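Local coordinates for putative epoxide hydrolase protein (Klebsiella pneumoniae subsp. pneumoniae, PDB 5BOV) that probably works as an alpha/beta-fold hydrolase of the epoxide hydrolase type, perhaps also acting on monoacylglycerols, its true substrate being unsettled, at residues 24-29 with 49-54; 38-43 with 207-212; 67-72 with 109-114; 182-185 with 191-194. All coordinates share one frame; numbering follows the deposited sequence.

Contact 1 (24-29 with 49-54)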
loop_
_atom_site.group_PDB
_atom_site.type_symbol
_atom_site.label_atom_id
_atom_site.label_comp_id
_atom_site.label_asym_id
_atom_site.label_seq_id
_atom_site.Cartn_x
_atom_site.Cartn_y
_atom_site.Cartn_z
ATOM N N VAL A 24 -7.847 12.191 0.314
ATOM C CA VAL A 24 -9.276 12.340 0.086
ATOM C C VAL A 24 -10.031 11.882 1.325
ATOM O O VAL A 24 -9.623 10.976 2.023
ATOM C CB VAL A 24 -9.689 11.441 -1.075
ATOM C CG1 VAL A 24 -11.165 11.440 -1.301
ATOM C CG2 VAL A 24 -8.964 11.847 -2.319
ATOM N N ASP A 25 -11.097 12.626 1.626
ATOM C CA ASP A 25 -11.975 12.305 2.770
ATOM C C ASP A 25 -13.409 12.543 2.315
ATOM O O ASP A 25 -13.831 13.680 2.208
ATOM C CB ASP A 25 -11.600 13.213 3.955
ATOM C CG ASP A 25 -12.393 12.944 5.209
ATOM O OD1 ASP A 25 -13.318 12.113 5.202
ATOM O OD2 ASP A 25 -12.037 13.602 6.219
ATOM N N ILE A 26 -14.107 11.458 2.016
ATOM C CA ILE A 26 -15.438 11.540 1.444
ATOM C C ILE A 26 -16.397 10.636 2.206
ATOM O O ILE A 26 -16.013 9.771 3.036
ATOM C CB ILE A 26 -15.497 11.202 -0.013
ATOM C CG1 ILE A 26 -14.942 9.788 -0.289
ATOM C CG2 ILE A 26 -14.790 12.315 -0.780
ATOM C CD1 ILE A 26 -15.086 9.420 -1.749
ATOM N N GLY A 27 -17.690 10.874 2.006
ATOM C CA GLY A 27 -18.691 10.124 2.717
ATOM C C GLY A 27 -19.181 10.797 3.973
ATOM O O GLY A 27 -18.676 11.820 4.405
ATOM N N PRO A 28 -20.194 10.217 4.591
ATOM C CA PRO A 28 -20.799 10.878 5.743
ATOM C C PRO A 28 -19.840 11.000 6.850
ATOM O O PRO A 28 -19.086 10.044 7.139
ATOM C CB PRO A 28 -21.947 9.958 6.135
ATOM C CG PRO A 28 -21.854 8.760 5.341
ATOM C CD PRO A 28 -20.889 8.956 4.208
ATOM N N ARG A 29 -19.829 12.120 7.538
ATOM C CA ARG A 29 -18.876 12.334 8.623
ATOM C C ARG A 29 -19.003 11.336 9.771
ATOM O O ARG A 29 -17.967 11.018 10.377
ATOM C CB ARG A 29 -19.005 13.725 9.237
ATOM C CG ARG A 29 -18.966 14.877 8.247
ATOM C CD ARG A 29 -17.630 15.050 7.581
ATOM N NE ARG A 29 -17.408 14.103 6.489
ATOM C CZ ARG A 29 -16.194 13.664 6.120
ATOM N NH1 ARG A 29 -15.125 14.100 6.777
ATOM N NH2 ARG A 29 -16.079 12.774 5.111
ATOM N N GLN A 49 -12.702 4.857 -8.029
ATOM C CA GLN A 49 -14.028 4.232 -8.142
ATOM C C GLN A 49 -14.469 3.533 -6.879
ATOM O O GLN A 49 -15.649 3.668 -6.450
ATOM C CB GLN A 49 -14.138 3.305 -9.346
ATOM C CG GLN A 49 -13.903 4.071 -10.615
ATOM C CD GLN A 49 -14.036 3.175 -11.857
ATOM O OE1 GLN A 49 -13.207 2.301 -12.114
ATOM N NE2 GLN A 49 -15.069 3.442 -12.689
ATOM N N VAL A 50 -13.555 2.884 -6.197
ATOM C CA VAL A 50 -13.892 2.213 -4.935
ATOM C C VAL A 50 -14.402 3.183 -3.899
ATOM O O VAL A 50 -15.425 2.917 -3.221
ATOM C CB VAL A 50 -12.649 1.481 -4.371
ATOM C CG1 VAL A 50 -12.845 1.004 -2.939
ATOM C CG2 VAL A 50 -12.230 0.354 -5.286
ATOM N N ALA A 51 -13.722 4.320 -3.727
ATOM C CA ALA A 51 -14.062 5.197 -2.620
ATOM C C ALA A 51 -15.460 5.829 -2.737
ATOM O O ALA A 51 -16.228 5.772 -1.781
ATOM C CB ALA A 51 -12.944 6.254 -2.440
ATOM N N PRO A 52 -15.866 6.357 -3.920
ATOM C CA PRO A 52 -17.169 6.944 -3.945
ATOM C C PRO A 52 -18.246 5.884 -3.819
ATOM O O PRO A 52 -19.321 6.201 -3.297
ATOM C CB PRO A 52 -17.243 7.638 -5.316
ATOM C CG PRO A 52 -15.831 7.840 -5.735
ATOM C CD PRO A 52 -15.037 6.804 -5.069
ATOM N N ALA A 53 -17.974 4.663 -4.280
ATOM C CA ALA A 53 -18.963 3.589 -4.140
ATOM C C ALA A 53 -19.173 3.274 -2.662
ATOM O O ALA A 53 -20.320 3.100 -2.208
ATOM C CB ALA A 53 -18.497 2.317 -4.840
ATOM N N LEU A 54 -18.121 3.202 -1.898
ATOM C CA LEU A 54 -18.241 3.004 -0.418
ATOM C C LEU A 54 -18.921 4.181 0.248
ATOM O O LEU A 54 -19.755 3.999 1.173
ATOM C CB LEU A 54 -16.886 2.765 0.168
ATOM C CG LEU A 54 -16.254 1.399 -0.109
ATOM C CD1 LEU A 54 -14.788 1.375 0.252
ATOM C CD2 LEU A 54 -16.958 0.277 0.621
#
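I26, the last residue of strand 19-26, meets A51 and P52 in the first turn of helix 50-56 through a single methyl group, CD1. With CG1 set between the backbone N and the carbonyl carbon (chi1 57°) and the chain extended beyond it, that methyl is pushed toward the helix. CD1 of I26 lies 3.7 Å from C of A51 and 3.9 Å from CB of A51. On the flank, CD1 of I26 comes within 4.2 Å of CD of P52, a looser touch at the partly exposed side. The inner side is fuller: A51 also packs on F8, L36 and V61, and V24 rests on F8, I11 and I44.

The solvent side is polar instead. R29, in the loop after the strand, turns back on D25 and grips it end-on, NH2 to OD1 at 2.8 Å and NH1 to OD2 at 3.2 Å, meeting both oxygens from above the carboxylate plane (54° out of it at OD1). NH2 of R29 also reaches O of G27 at 2.9 Å, so the guanidinium braces the loop, and OD2 of D25 has a second salt-bridge partner in R60. The chemistry thus divides by side: between the two segments the contact is van der Waals, through one methyl of I26, whereas the charges of D25, R29 and R60 tie the end of strand 19-26 and the loop after it to strand 59-74.

Contact 2 (38-43 with 207-212)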
loop_
_atom_site.group_PDB
_atom_site.type_symbol
_atom_site.label_atom_id
_atom_site.label_comp_id
_atom_site.label_asym_id
_atom_site.label_seq_id
_atom_site.Cartn_x
_atom_site.Cartn_y
_atom_site.Cartn_z
ATOM N N HIS A 38 -2.727 2.765 -1.166
ATOM C CA HIS A 38 -2.194 2.337 -2.463
ATOM C C HIS A 38 -0.812 1.689 -2.340
ATOM O O HIS A 38 -0.203 1.695 -1.260
ATOM C CB HIS A 38 -2.157 3.546 -3.390
ATOM C CG HIS A 38 -1.149 4.595 -3.020
ATOM N ND1 HIS A 38 0.196 4.456 -3.305
ATOM C CD2 HIS A 38 -1.257 5.741 -2.310
ATOM C CE1 HIS A 38 0.864 5.492 -2.816
ATOM N NE2 HIS A 38 -0.005 6.310 -2.254
ATOM N N GLY A 39 -0.346 1.205 -3.489
ATOM C CA GLY A 39 0.925 0.574 -3.605
ATOM C C GLY A 39 1.891 1.317 -4.514
ATOM O O GLY A 39 1.625 2.461 -4.934
ATOM N N TRP A 40 2.973 0.622 -4.833
ATOM C CA TRP A 40 4.085 1.197 -5.679
ATOM C C TRP A 40 4.020 0.533 -7.085
ATOM O O TRP A 40 3.908 -0.724 -7.139
ATOM C CB TRP A 40 5.461 0.899 -5.088
ATOM C CG TRP A 40 6.544 1.428 -5.933
ATOM C CD1 TRP A 40 7.044 2.672 -5.893
ATOM C CD2 TRP A 40 7.272 0.738 -6.945
ATOM N NE1 TRP A 40 8.017 2.829 -6.840
ATOM C CE2 TRP A 40 8.178 1.650 -7.506
ATOM C CE3 TRP A 40 7.194 -0.528 -7.487
ATOM C CZ2 TRP A 40 9.016 1.305 -8.584
ATOM C CZ3 TRP A 40 8.063 -0.874 -8.492
ATOM C CH2 TRP A 40 8.941 0.056 -9.068
ATOM N N PRO A 41 4.161 1.285 -8.185
ATOM C CA PRO A 41 4.191 2.738 -8.245
ATOM C C PRO A 41 2.839 3.297 -8.673
ATOM O O PRO A 41 2.577 3.588 -9.843
ATOM C CB PRO A 41 5.270 2.974 -9.328
ATOM C CG PRO A 41 5.178 1.745 -10.223
ATOM C CD PRO A 41 4.413 0.673 -9.496
ATOM N N TYR A 42 1.911 3.248 -7.720
ATOM C CA TYR A 42 0.509 3.633 -7.949
ATOM C C TYR A 42 0.177 4.798 -7.067
ATOM O O TYR A 42 1.071 5.348 -6.367
ATOM C CB TYR A 42 -0.416 2.458 -7.719
ATOM C CG TYR A 42 -0.006 1.225 -8.528
ATOM C CD1 TYR A 42 -0.541 1.023 -9.765
ATOM C CD2 TYR A 42 0.812 0.244 -8.013
ATOM C CE1 TYR A 42 -0.211 -0.110 -10.531
ATOM C CE2 TYR A 42 1.131 -0.872 -8.717
ATOM C CZ TYR A 42 0.624 -1.058 -9.972
ATOM O OH TYR A 42 0.967 -2.192 -10.657
ATOM N N ASP A 43 -1.080 5.227 -7.031
ATOM C CA ASP A 43 -1.437 6.299 -6.098
ATOM C C ASP A 43 -2.918 6.227 -5.704
ATOM O O ASP A 43 -3.543 5.192 -5.932
ATOM C CB ASP A 43 -1.058 7.697 -6.622
ATOM C CG ASP A 43 -2.017 8.230 -7.648
ATOM O OD1 ASP A 43 -2.832 7.471 -8.192
ATOM O OD2 ASP A 43 -1.813 9.428 -7.982
ATOM N N PRO A 207 8.857 15.204 -5.147
ATOM C CA PRO A 207 10.323 15.281 -5.064
ATOM C C PRO A 207 11.003 14.248 -4.162
ATOM O O PRO A 207 12.214 14.042 -4.278
ATOM C CB PRO A 207 10.574 16.687 -4.518
ATOM C CG PRO A 207 9.325 17.136 -3.924
ATOM C CD PRO A 207 8.195 16.431 -4.691
ATOM N N ASP A 208 10.221 13.562 -3.335
ATOM C CA ASP A 208 10.739 12.493 -2.524
ATOM C C ASP A 208 10.494 11.091 -3.124
ATOM O O ASP A 208 10.927 10.103 -2.520
ATOM C CB ASP A 208 10.015 12.488 -1.171
ATOM C CG ASP A 208 10.119 13.831 -0.409
ATOM O OD1 ASP A 208 11.255 14.365 -0.415
ATOM O OD2 ASP A 208 9.074 14.257 0.162
ATOM N N HIS A 209 9.786 10.987 -4.262
ATOM C CA HIS A 209 9.356 9.688 -4.704
ATOM C C HIS A 209 10.527 8.718 -4.973
ATOM O O HIS A 209 10.477 7.554 -4.607
ATOM C CB HIS A 209 8.511 9.810 -5.978
ATOM C CG HIS A 209 8.042 8.466 -6.470
ATOM N ND1 HIS A 209 7.148 7.710 -5.757
ATOM C CD2 HIS A 209 8.460 7.714 -7.501
ATOM C CE1 HIS A 209 7.004 6.546 -6.362
ATOM N NE2 HIS A 209 7.811 6.536 -7.418
ATOM N N VAL A 210 11.543 9.224 -5.637
ATOM C CA VAL A 210 12.691 8.359 -5.943
ATOM C C VAL A 210 13.326 7.926 -4.676
ATOM O O VAL A 210 13.641 6.712 -4.522
ATOM C CB VAL A 210 13.685 9.044 -6.906
ATOM C CG1 VAL A 210 14.980 8.249 -7.050
ATOM C CG2 VAL A 210 13.027 9.225 -8.261
ATOM N N ALA A 211 13.611 8.895 -3.778
ATOM C CA ALA A 211 14.325 8.563 -2.573
ATOM C C ALA A 211 13.555 7.497 -1.780
ATOM O O ALA A 211 14.142 6.549 -1.244
ATOM C CB ALA A 211 14.571 9.788 -1.725
ATOM N N ILE A 212 12.231 7.654 -1.670
ATOM C CA ILE A 212 11.402 6.707 -0.899
ATOM C C ILE A 212 11.413 5.340 -1.571
ATOM O O ILE A 212 11.503 4.288 -0.874
ATOM C CB ILE A 212 9.966 7.229 -0.710
ATOM C CG1 ILE A 212 9.978 8.479 0.155
ATOM C CG2 ILE A 212 9.059 6.166 -0.084
ATOM C CD1 ILE A 212 10.498 8.307 1.558
#
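W40 and H209 each carry CG opposite the backbone N (chi1 178° and -180°), and these two extended side chains, whose directions cross at about a right angle, bring their rings together. The ring planes are nearly parallel (9°), and the rings meet rim to rim with neither over the face of the other: the centroid of the five-membered ring of W40 lies 5.5 Å from that of H209. The nearest approach, NE1 of W40 to NE2 of H209 at 3.8 Å, is too long for a hydrogen bond, and CD1 of W40 lies 3.9 Å from CE1 of H209.

Both histidine nitrogens are engaged elsewhere, ND1 with O of G68 and NE2 with the hydroxyl of Y171, which fixes the rotation of the ring. W40 is steadied from within its loop, where CB of P41 lies 3.6 Å above one face; the peptide before P41 is cis. O of G39 takes ND1 of H38 (2.9 Å) and N of Y42 from opposite faces of its plane.

The sequence HGWP fits the HGxP motif of epoxide hydrolases, and N of W40 hydrogen-bonds OD2 of D110, consistent with an oxyanion-hole loop. The chemistry implies that H209 borders the W40 indole through a van der Waals contact of ring rims, without a direct bond, while its polar atoms tie helix 209-220 to other partners.

Contact 3 (67-72 with 109-114); sequences RGYGTT and FDWGAR
Y69 and W111 make the whole of the direct contact, and it is an aromatic one. The phenol comes in hydroxyl first: OH of Y69 stands 3.3 Å from CZ3 of W111, over one face of the indole and offset toward its rim. Seen from the tyrosine, CZ3 lies at the ring edge, near the ring plane. The planes stand at 84°, but with centroids 5.8 Å apart and the rings obliquely placed the pair is neither a stack nor a true edge-to-face arrangement. CE1 of Y69 adds a carbon contact of 3.7 Å to CZ3 of W111. For W111, CG points away from the carbonyl carbon (chi1 -67°), which turns the six-membered ring toward the tyrosine.

On the opposite face of the indole NH2 of R114 lies 4.0 Å above the plane of W111, near the rim. The ring is further fixed by a polar link from NE1 to Y217.

Backbone and polar bonds shape the two segments. N of T72 bonds O of Y69 at 3.1 Å, closing a type II' turn. D110 takes the strained conformation (phi 54°) of a nucleophile elbow, in a sequence GFDWG that probably places the nucleophilic aspartate of this family here. Its OD2 meets its neighbour's amide, W111 N, weakly at 2.9 Å, and also W40 N.

The chemistry implies an indole with a phenol hydroxyl near one face and a guanidinium nitrogen near the other, beside the presumed active site, with the buried Y69 hydroxyl lacking any hydrogen-bond partner in the model.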
loop_
_atom_site.group_PDB
_atom_site.type_symbol
_atom_site.label_atom_id
_atom_site.label_comp_id
_atom_site.label_asym_id
_atom_site.label_seq_id
_atom_site.Cartn_x
_atom_site.Cartn_y
_atom_site.Cartn_z
ATOM N N ARG A 67 3.942 8.511 1.972
ATOM C CA ARG A 67 5.184 9.248 1.869
ATOM C C ARG A 67 5.861 8.935 0.497
ATOM O O ARG A 67 5.857 7.776 0.048
ATOM C CB ARG A 67 6.089 8.936 3.056
ATOM C CG ARG A 67 6.495 7.461 3.232
ATOM C CD ARG A 67 7.638 7.292 4.253
ATOM N NE ARG A 67 7.232 7.780 5.546
ATOM C CZ ARG A 67 8.053 8.239 6.507
ATOM N NH1 ARG A 67 9.392 8.168 6.354
ATOM N NH2 ARG A 67 7.567 8.730 7.604
ATOM N N GLY A 68 6.312 9.971 -0.176
ATOM C CA GLY A 68 6.886 9.847 -1.504
ATOM C C GLY A 68 5.914 9.965 -2.677
ATOM O O GLY A 68 6.300 9.718 -3.804
ATOM N N TYR A 69 4.657 10.323 -2.426
ATOM C CA TYR A 69 3.663 10.418 -3.474
ATOM C C TYR A 69 2.785 11.662 -3.356
ATOM O O TYR A 69 2.411 12.109 -2.257
ATOM C CB TYR A 69 2.718 9.220 -3.479
ATOM C CG TYR A 69 3.368 7.888 -3.593
ATOM C CD1 TYR A 69 4.004 7.304 -2.495
ATOM C CD2 TYR A 69 3.280 7.175 -4.773
ATOM C CE1 TYR A 69 4.557 6.036 -2.622
ATOM C CE2 TYR A 69 3.834 5.916 -4.913
ATOM C CZ TYR A 69 4.392 5.328 -3.824
ATOM O OH TYR A 69 4.955 4.044 -3.971
ATOM N N GLY A 70 2.434 12.199 -4.534
ATOM C CA GLY A 70 1.369 13.198 -4.599
ATOM C C GLY A 70 1.703 14.425 -3.741
ATOM O O GLY A 70 2.806 14.943 -3.737
ATOM N N THR A 71 0.707 14.877 -3.006
ATOM C CA THR A 71 0.880 16.053 -2.168
ATOM C C THR A 71 1.248 15.716 -0.709
ATOM O O THR A 71 1.196 16.608 0.181
ATOM C CB THR A 71 -0.423 16.888 -2.193
ATOM O OG1 THR A 71 -1.494 16.121 -1.641
ATOM C CG2 THR A 71 -0.729 17.386 -3.555
ATOM N N THR A 72 1.619 14.467 -0.414
ATOM C CA THR A 72 2.168 14.173 0.852
ATOM C C THR A 72 3.623 14.677 0.890
ATOM O O THR A 72 4.387 14.340 -0.002
ATOM C CB THR A 72 2.080 12.701 1.191
ATOM O OG1 THR A 72 0.689 12.443 1.516
ATOM C CG2 THR A 72 2.962 12.338 2.411
ATOM N N PHE A 109 -3.131 -2.728 -1.169
ATOM C CA PHE A 109 -2.346 -3.637 -2.018
ATOM C C PHE A 109 -0.890 -3.165 -2.056
ATOM O O PHE A 109 -0.606 -2.007 -1.864
ATOM C CB PHE A 109 -2.959 -3.789 -3.461
ATOM C CG PHE A 109 -2.831 -2.520 -4.296
ATOM C CD1 PHE A 109 -3.682 -1.414 -4.048
ATOM C CD2 PHE A 109 -1.840 -2.394 -5.268
ATOM C CE1 PHE A 109 -3.527 -0.264 -4.801
ATOM C CE2 PHE A 109 -1.705 -1.238 -6.058
ATOM C CZ PHE A 109 -2.564 -0.179 -5.817
ATOM N N ASP A 110 0.032 -4.120 -2.262
ATOM C CA ASP A 110 1.454 -3.868 -2.371
ATOM C C ASP A 110 1.925 -3.096 -1.137
ATOM O O ASP A 110 1.589 -3.539 -0.029
ATOM C CB ASP A 110 1.776 -3.223 -3.759
ATOM C CG ASP A 110 3.204 -3.040 -3.961
ATOM O OD1 ASP A 110 3.983 -4.082 -4.045
ATOM O OD2 ASP A 110 3.717 -1.933 -3.917
ATOM N N TRP A 111 2.636 -1.980 -1.237
ATOM C CA TRP A 111 3.079 -1.267 -0.010
ATOM C C TRP A 111 1.891 -0.973 0.911
ATOM O O TRP A 111 2.046 -0.936 2.123
ATOM C CB TRP A 111 3.714 0.055 -0.330
ATOM C CG TRP A 111 5.036 0.035 -1.066
ATOM C CD1 TRP A 111 5.648 -0.994 -1.657
ATOM C CD2 TRP A 111 5.870 1.179 -1.280
ATOM N NE1 TRP A 111 6.835 -0.561 -2.279
ATOM C CE2 TRP A 111 6.993 0.757 -2.039
ATOM C CE3 TRP A 111 5.762 2.523 -0.942
ATOM C CZ2 TRP A 111 7.999 1.663 -2.461
ATOM C CZ3 TRP A 111 6.789 3.402 -1.299
ATOM C CH2 TRP A 111 7.864 2.970 -2.067
ATOM N N GLY A 112 0.724 -0.667 0.336
ATOM C CA GLY A 112 -0.407 -0.383 1.143
ATOM C C GLY A 112 -0.950 -1.573 1.948
ATOM O O GLY A 112 -1.463 -1.407 3.043
ATOM N N ALA A 113 -0.863 -2.755 1.367
ATOM C CA ALA A 113 -1.225 -3.982 2.061
ATOM C C ALA A 113 -0.247 -4.242 3.183
ATOM O O ALA A 113 -0.618 -4.584 4.302
ATOM C CB ALA A 113 -1.304 -5.190 1.163
ATOM N N ARG A 114 1.067 -4.139 2.881
ATOM C CA ARG A 114 2.082 -4.271 3.921
ATOM C C ARG A 114 1.859 -3.305 5.060
ATOM O O ARG A 114 1.855 -3.683 6.230
ATOM C CB ARG A 114 3.430 -4.050 3.327
ATOM C CG ARG A 114 4.565 -4.228 4.269
ATOM C CD ARG A 114 5.889 -3.820 3.613
ATOM N NE ARG A 114 5.925 -2.385 3.440
ATOM C CZ ARG A 114 6.701 -1.719 2.604
ATOM N NH1 ARG A 114 7.518 -2.340 1.773
ATOM N NH2 ARG A 114 6.681 -0.375 2.634
#

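Contact 4 (182-185 with 191-194)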
loop_
_atom_site.group_PDB
_atom_site.type_symbol
_atom_site.label_atom_id
_atom_site.label_comp_id
_atom_site.label_asym_id
_atom_site.label_seq_id
_atom_site.Cartn_x
_atom_site.Cartn_y
_atom_site.Cartn_z
ATOM N N ILE A 182 6.577 -1.112 -15.375
ATOM C CA ILE A 182 6.238 -1.906 -14.251
ATOM C C ILE A 182 4.700 -2.213 -14.226
ATOM O O ILE A 182 4.282 -3.317 -13.890
ATOM C CB ILE A 182 6.690 -1.253 -12.947
ATOM C CG1 ILE A 182 8.251 -1.248 -12.851
ATOM C CG2 ILE A 182 6.076 -1.937 -11.746
ATOM C CD1 ILE A 182 8.904 -2.630 -12.787
ATOM N N TRP A 183 3.848 -1.214 -14.494
ATOM C CA TRP A 183 2.438 -1.480 -14.493
ATOM C C TRP A 183 2.065 -2.609 -15.454
ATOM O O TRP A 183 1.285 -3.486 -15.141
ATOM C CB TRP A 183 1.620 -0.213 -14.870
ATOM C CG TRP A 183 1.341 0.820 -13.866
ATOM C CD1 TRP A 183 2.147 1.240 -12.889
ATOM C CD2 TRP A 183 0.180 1.670 -13.816
ATOM N NE1 TRP A 183 1.559 2.253 -12.192
ATOM C CE2 TRP A 183 0.360 2.549 -12.762
ATOM C CE3 TRP A 183 -0.982 1.744 -14.562
ATOM C CZ2 TRP A 183 -0.575 3.524 -12.430
ATOM C CZ3 TRP A 183 -1.952 2.682 -14.206
ATOM C CH2 TRP A 183 -1.743 3.547 -13.189
ATOM N N HIS A 184 2.656 -2.565 -16.636
ATOM C CA HIS A 184 2.362 -3.590 -17.680
ATOM C C HIS A 184 2.913 -4.941 -17.251
ATOM O O HIS A 184 2.249 -5.924 -17.459
ATOM C CB HIS A 184 3.026 -3.214 -19.022
ATOM C CG HIS A 184 2.312 -2.166 -19.804
ATOM N ND1 HIS A 184 0.973 -2.261 -20.143
ATOM C CD2 HIS A 184 2.753 -1.007 -20.352
ATOM C CE1 HIS A 184 0.619 -1.205 -20.838
ATOM N NE2 HIS A 184 1.690 -0.443 -21.020
ATOM N N GLN A 185 4.072 -4.984 -16.603
ATOM C CA GLN A 185 4.574 -6.283 -16.122
ATOM C C GLN A 185 3.664 -6.869 -15.050
ATOM O O GLN A 185 3.495 -8.091 -14.931
ATOM C CB GLN A 185 5.954 -6.131 -15.521
ATOM C CG GLN A 185 7.091 -5.921 -16.535
ATOM C CD GLN A 185 8.453 -6.191 -15.829
ATOM O OE1 GLN A 185 8.745 -5.611 -14.764
ATOM N NE2 GLN A 185 9.214 -7.102 -16.378
ATOM N N GLN A 191 -5.665 -3.449 -19.721
ATOM C CA GLN A 191 -5.483 -2.542 -20.838
ATOM C C GLN A 191 -5.732 -1.096 -20.421
ATOM O O GLN A 191 -6.614 -0.399 -20.949
ATOM C CB GLN A 191 -6.431 -2.996 -21.943
ATOM C CG GLN A 191 -6.138 -4.395 -22.461
ATOM C CD GLN A 191 -7.133 -4.787 -23.548
ATOM O OE1 GLN A 191 -7.991 -5.638 -23.320
ATOM N NE2 GLN A 191 -7.082 -4.127 -24.689
ATOM N N PHE A 192 -4.948 -0.614 -19.457
ATOM C CA PHE A 192 -5.079 0.720 -18.986
ATOM C C PHE A 192 -4.699 1.751 -20.021
ATOM O O PHE A 192 -3.784 1.553 -20.817
ATOM C CB PHE A 192 -4.238 0.962 -17.708
ATOM C CG PHE A 192 -2.742 0.710 -17.878
ATOM C CD1 PHE A 192 -1.939 1.703 -18.302
ATOM C CD2 PHE A 192 -2.181 -0.507 -17.571
ATOM C CE1 PHE A 192 -0.559 1.524 -18.369
ATOM C CE2 PHE A 192 -0.853 -0.684 -17.644
ATOM C CZ PHE A 192 -0.055 0.313 -18.131
ATOM N N SER A 193 -5.423 2.861 -20.019
ATOM C CA SER A 193 -5.197 3.906 -21.014
ATOM C C SER A 193 -3.968 4.710 -20.679
ATOM O O SER A 193 -3.530 4.768 -19.503
ATOM C CB SER A 193 -6.414 4.855 -21.124
ATOM O OG SER A 193 -6.541 5.645 -19.964
ATOM N N ASP A 194 -3.397 5.395 -21.675
ATOM C CA ASP A 194 -2.300 6.293 -21.375
ATOM C C ASP A 194 -2.664 7.344 -20.361
ATOM O O ASP A 194 -1.887 7.751 -19.541
ATOM C CB ASP A 194 -1.877 7.067 -22.654
ATOM C CG ASP A 194 -1.322 6.143 -23.737
ATOM O OD1 ASP A 194 -0.710 5.097 -23.386
ATOM O OD2 ASP A 194 -1.399 6.479 -24.913
#
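The phenyl ring of F192 lies between two aromatic side chains of helix 175-186. Over one face, almost at the ring centre, CE3 of W183 stands 3.7 Å above the plane; H184 lies on the opposite side of that plane, displaced toward the CZ end. The tryptophan presents an edge to the phenyl face, its six-membered ring centroid 5.0 Å from that of F192 and the planes at 70°, a T-shaped pair. H184 instead makes an offset stack, centroids 4.4 Å apart and planes at 24°, with the far end of the phenyl, CZ, over one imidazole face near the rim; the closest carbon approach within that pair is too short to be trusted.

F192 reaches this place because CG stands between its backbone N and carbonyl carbon (chi1 59°), which swings the ring back toward the helix. Besides its ring edge, W183 offers its CB, 3.7 Å from CZ of F192, so the phenyl also packs on the root of that side chain. F192 thus packs between the exposed H184 and the buried W183.

Further aromatic rings extend the cluster: W190 and F197 each pack on both W183 and F192, and Y42 stacks on W183. W183, H184 and F192 therefore join the C-terminal part of helix 175-186 to the connection leading into helix 194-201, within the helical insertion between strands 127-133 and 247-252 where epoxide hydrolases carry their cap; NE1 of W183, bonded to O of P41, ties this insertion to the loop after strand 32-37.

How the contacts relate
Contacts 2 and 3 are neighbours, their centres about 6 Å apart, and they meet around the presumed active site, where the loop after strand 32-37 and the loop after strand 104-108 come together. Contact 4 lies farther out, its centre about 17 Å from that of contact 2, but touches it through P41 and W183. Along the chain, contacts 3 and 4 both fall inside the long loop closed by contact 2, whose second segment belongs to the cap-like helical insertion. Contact 1 stands about 18 Å from contact 3 between centres, linked to it through neighbouring strands 19-26 and 59-74, helix 50-56 leading into the latter. Core and insertion thus meet at what is probably the active site, with contact 1 toward one side of the sheet.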